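Local coordinates for hypothetical protein (Enterococcus faecalis, PDB 2OX7) that is of unknown function but belongs to the YopX protein family and folds into several small antiparallel beta-sheets, at residues P64-Q69 against N136-P141. Numbering follows the deposited sequence.
Sequences PYVIMQ and NIHENP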
ATOM      1  N   PRO A  64      10.943  -1.047 -32.051  1.00 46.29           N
ATOM      2  CA  PRO A  64      10.666   0.329 -31.616  1.00 45.08           C
ATOM      3  C   PRO A  64       9.284   0.519 -30.978  1.00 43.63           C
ATOM      4  O   PRO A  64       8.639   1.536 -31.202  1.00 43.93           O
ATOM      5  CB  PRO A  64      10.723   1.095 -32.931  1.00 44.72           C
ATOM      6  CG  PRO A  64      10.127   0.146 -33.911  1.00 45.45           C
ATOM      7  CD  PRO A  64      10.552  -1.242 -33.464  1.00 46.30           C
ATOM      8  N   TYR A  65       8.829  -0.457 -30.209  1.00 42.44           N
ATOM      9  CA  TYR A  65       7.501  -0.382 -29.597  1.00 40.61           C
ATOM     10  C   TYR A  65       7.633  -0.489 -28.089  1.00 39.25           C
ATOM     11  O   TYR A  65       8.387  -1.331 -27.588  1.00 38.72           O
ATOM     12  CB  TYR A  65       6.598  -1.488 -30.123  1.00 41.29           C
ATOM     13  CG  TYR A  65       6.374  -1.426 -31.619  1.00 42.65           C
ATOM     14  CD1 TYR A  65       5.324  -0.699 -32.161  1.00 43.79           C
ATOM     15  CD2 TYR A  65       7.233  -2.099 -32.497  1.00 44.94           C
ATOM     16  CE1 TYR A  65       5.123  -0.645 -33.535  1.00 45.02           C
ATOM     17  CE2 TYR A  65       7.041  -2.054 -33.865  1.00 44.24           C
ATOM     18  CZ  TYR A  65       5.993  -1.325 -34.383  1.00 45.39           C
ATOM     19  OH  TYR A  65       5.800  -1.295 -35.756  1.00 44.86           O
ATOM     20  N   VAL A  66       6.916   0.385 -27.379  1.00 36.69           N
ATOM     21  CA  VAL A  66       6.951   0.420 -25.915  1.00 35.14           C
ATOM     22  C   VAL A  66       5.544   0.057 -25.456  1.00 32.82           C
ATOM     23  O   VAL A  66       4.599   0.781 -25.779  1.00 33.41           O
ATOM     24  CB  VAL A  66       7.333   1.830 -25.411  1.00 35.33           C
ATOM     25  CG1 VAL A  66       7.198   1.931 -23.891  1.00 35.41           C
ATOM     26  CG2 VAL A  66       8.761   2.208 -25.864  1.00 36.98           C
ATOM     27  N   ILE A  67       5.397  -1.049 -24.727  1.00 30.97           N
ATOM     28  CA  ILE A  67       4.063  -1.524 -24.308  1.00 29.74           C
ATOM     29  C   ILE A  67       3.672  -0.930 -22.947  1.00 28.26           C
ATOM     30  O   ILE A  67       4.545  -0.747 -22.066  1.00 28.16           O
ATOM     31  CB  ILE A  67       3.998  -3.063 -24.227  1.00 30.32           C
ATOM     32  CG1 ILE A  67       4.328  -3.682 -25.582  1.00 33.67           C
ATOM     33  CG2 ILE A  67       2.601  -3.553 -23.806  1.00 31.96           C
ATOM     34  CD1 ILE A  67       3.211  -3.549 -26.629  1.00 37.59           C
HETATM   35  N   MSE A  68       2.369  -0.635 -22.803  1.00 26.64           N
HETATM   36  CA  MSE A  68       1.801  -0.112 -21.551  1.00 25.83           C
HETATM   37  C   MSE A  68       0.496  -0.832 -21.337  1.00 23.68           C
HETATM   38  O   MSE A  68      -0.272  -1.020 -22.293  1.00 24.28           O
HETATM   39  CB  MSE A  68       1.562   1.398 -21.638  1.00 24.03           C
HETATM   40  CG  MSE A  68       2.843   2.225 -21.661  1.00 25.53           C
HETATM   41 SE   MSE A  68       2.492   3.973 -22.509  1.00 35.22          SE
HETATM   42  CE  MSE A  68       2.947   3.475 -24.379  1.00 28.50           C
ATOM     43  N   GLN A  69       0.217  -1.222 -20.086  1.00 21.79           N
ATOM     44  CA  GLN A  69      -0.978  -1.990 -19.814  1.00 21.10           C
ATOM     45  C   GLN A  69      -2.008  -1.116 -19.118  1.00 20.89           C
ATOM     46  O   GLN A  69      -1.654  -0.202 -18.370  1.00 20.17           O
ATOM     47  CB  GLN A  69      -0.634  -3.196 -18.916  1.00 22.38           C
ATOM     48  CG  GLN A  69      -1.839  -4.088 -18.662  1.00 22.86           C
ATOM     49  CD  GLN A  69      -1.476  -5.422 -17.978  1.00 23.64           C
ATOM     50  OE1 GLN A  69      -0.297  -5.727 -17.763  1.00 23.02           O
ATOM     51  NE2 GLN A  69      -2.497  -6.229 -17.695  1.00 21.72           N
ATOM     52  N   ASN A 136       0.234  11.645 -21.749  1.00 22.47           N
ATOM     53  CA  ASN A 136       1.113  10.587 -21.326  1.00 22.38           C
ATOM     54  C   ASN A 136       2.539  10.988 -21.642  1.00 23.41           C
ATOM     55  O   ASN A 136       2.783  11.965 -22.377  1.00 24.90           O
ATOM     56  CB  ASN A 136       0.715   9.257 -21.940  1.00 22.23           C
ATOM     57  CG  ASN A 136       0.868   9.231 -23.477  1.00 23.94           C
ATOM     58  OD1 ASN A 136       1.966   9.131 -23.986  1.00 28.16           O
ATOM     59  ND2 ASN A 136      -0.256   9.292 -24.196  1.00 26.65           N
ATOM     60  N   ILE A 137       3.462  10.244 -21.064  1.00 24.56           N
ATOM     61  CA  ILE A 137       4.876  10.578 -21.091  1.00 26.77           C
ATOM     62  C   ILE A 137       5.484  10.466 -22.489  1.00 28.25           C
ATOM     63  O   ILE A 137       6.533  11.053 -22.751  1.00 29.00           O
ATOM     64  CB  ILE A 137       5.681   9.703 -20.056  1.00 26.45           C
ATOM     65  CG1 ILE A 137       5.558   8.229 -20.404  1.00 26.01           C
ATOM     66  CG2 ILE A 137       5.190  10.009 -18.647  1.00 27.33           C
ATOM     67  CD1 ILE A 137       6.505   7.279 -19.628  1.00 29.03           C
ATOM     68  N   HIS A 138       4.830   9.739 -23.394  1.00 29.25           N
ATOM     69  CA  HIS A 138       5.402   9.519 -24.727  1.00 31.53           C
ATOM     70  C   HIS A 138       4.932  10.560 -25.722  1.00 32.61           C
ATOM     71  O   HIS A 138       5.760  11.165 -26.456  1.00 32.93           O
ATOM     72  CB  HIS A 138       5.064   8.101 -25.203  1.00 31.06           C
ATOM     73  CG  HIS A 138       5.686   7.049 -24.367  1.00 34.07           C
ATOM     74  ND1 HIS A 138       7.053   6.969 -24.180  1.00 37.74           N
ATOM     75  CD2 HIS A 138       5.145   6.053 -23.636  1.00 34.92           C
ATOM     76  CE1 HIS A 138       7.322   5.957 -23.376  1.00 37.16           C
ATOM     77  NE2 HIS A 138       6.181   5.388 -23.031  1.00 39.01           N
ATOM     78  N   GLU A 139       3.615  10.774 -25.763  1.00 32.62           N
ATOM     79  CA  GLU A 139       3.013  11.744 -26.660  1.00 34.74           C
ATOM     80  C   GLU A 139       3.229  13.150 -26.184  1.00 35.63           C
ATOM     81  O   GLU A 139       3.165  14.085 -26.981  1.00 36.76           O
ATOM     82  CB  GLU A 139       1.511  11.508 -26.831  1.00 34.77           C
ATOM     83  CG  GLU A 139       1.178  10.271 -27.609  1.00 36.20           C
ATOM     84  CD  GLU A 139      -0.285  10.133 -27.882  1.00 40.43           C
ATOM     85  OE1 GLU A 139      -0.696  10.409 -29.028  1.00 41.89           O
ATOM     86  OE2 GLU A 139      -1.029   9.734 -26.970  1.00 40.71           O
ATOM     87  N   ASN A 140       3.473  13.297 -24.880  1.00 35.57           N
ATOM     88  CA  ASN A 140       3.562  14.596 -24.223  1.00 36.82           C
ATOM     89  C   ASN A 140       4.784  14.664 -23.302  1.00 38.30           C
ATOM     90  O   ASN A 140       4.642  14.932 -22.105  1.00 37.94           O
ATOM     91  CB  ASN A 140       2.272  14.856 -23.444  1.00 35.51           C
ATOM     92  CG  ASN A 140       1.053  14.657 -24.298  1.00 35.98           C
ATOM     93  OD1 ASN A 140       0.850  15.396 -25.271  1.00 38.83           O
ATOM     94  ND2 ASN A 140       0.265  13.624 -24.000  1.00 23.14           N
ATOM     95  N   PRO A 141       5.982  14.438 -23.872  1.00 40.83           N
ATOM     96  CA  PRO A 141       7.237  14.176 -23.149  1.00 42.66           C
ATOM     97  C   PRO A 141       7.793  15.361 -22.357  1.00 44.60           C
ATOM     98  O   PRO A 141       8.666  15.169 -21.511  1.00 45.21           O
ATOM     99  CB  PRO A 141       8.206  13.767 -24.265  1.00 42.49           C
ATOM    100  CG  PRO A 141       7.696  14.466 -25.482  1.00 42.02           C
ATOM    101  CD  PRO A 141       6.190  14.454 -25.337  1.00 41.22           C
TER
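His138 points its imidazole at strand 65-69 and meets two side chains there, Val66 and the selenomethionine Met68, which alternate with Ile67 and so rise from the same face of the strand. Met68 comes from the opposite direction to the histidine: its selenium lies at the ring edge, in plane, 4.6 Å from the ring centroid and 87° off the ring normal, the selenium counterpart of a Met-aromatic contact. The bend at chi3 (-91°) carries the methyl out of the ring plane, away from the side covered by Ile137, and brings Met68 CE to 3.5 Å from His138 CD2. Val66 reaches the neighbouring ring atom through one branch; with CG1 anti to the backbone N (chi1 173°), that methyl sits 3.7 Å from His138 NE2. On the loop side, Ile137 CG1 lies over the centre of one imidazole face, 3.9 Å above its plane. The ring also stacks with Trp10, on the strand that pairs with 65-71.

Behind the histidine, Asn136 folds the chain where strand 131-136 ends. Its OD1 accepts from His138 N at 3.0 Å, making an Asx turn, and from Glu139 N in a nearly straight bond (2.9 Å), the latter donor standing above the carbonyl plane. Asn136 ND2 in turn donates to the anti lone pair of Glu139 OE2, lying close to the amide plane, so the amide is gripped at both ends and its rotation fixed.

The contact bridges the sheet containing 65-71 and the loop leaving the four-stranded sheet. No hydrogen bond joins the two segments; the polar bonds shape the loop, while the imidazole rests against the strand through van der Waals contacts and the selenium at its edge, probably with the Trp10 stack as a further hold.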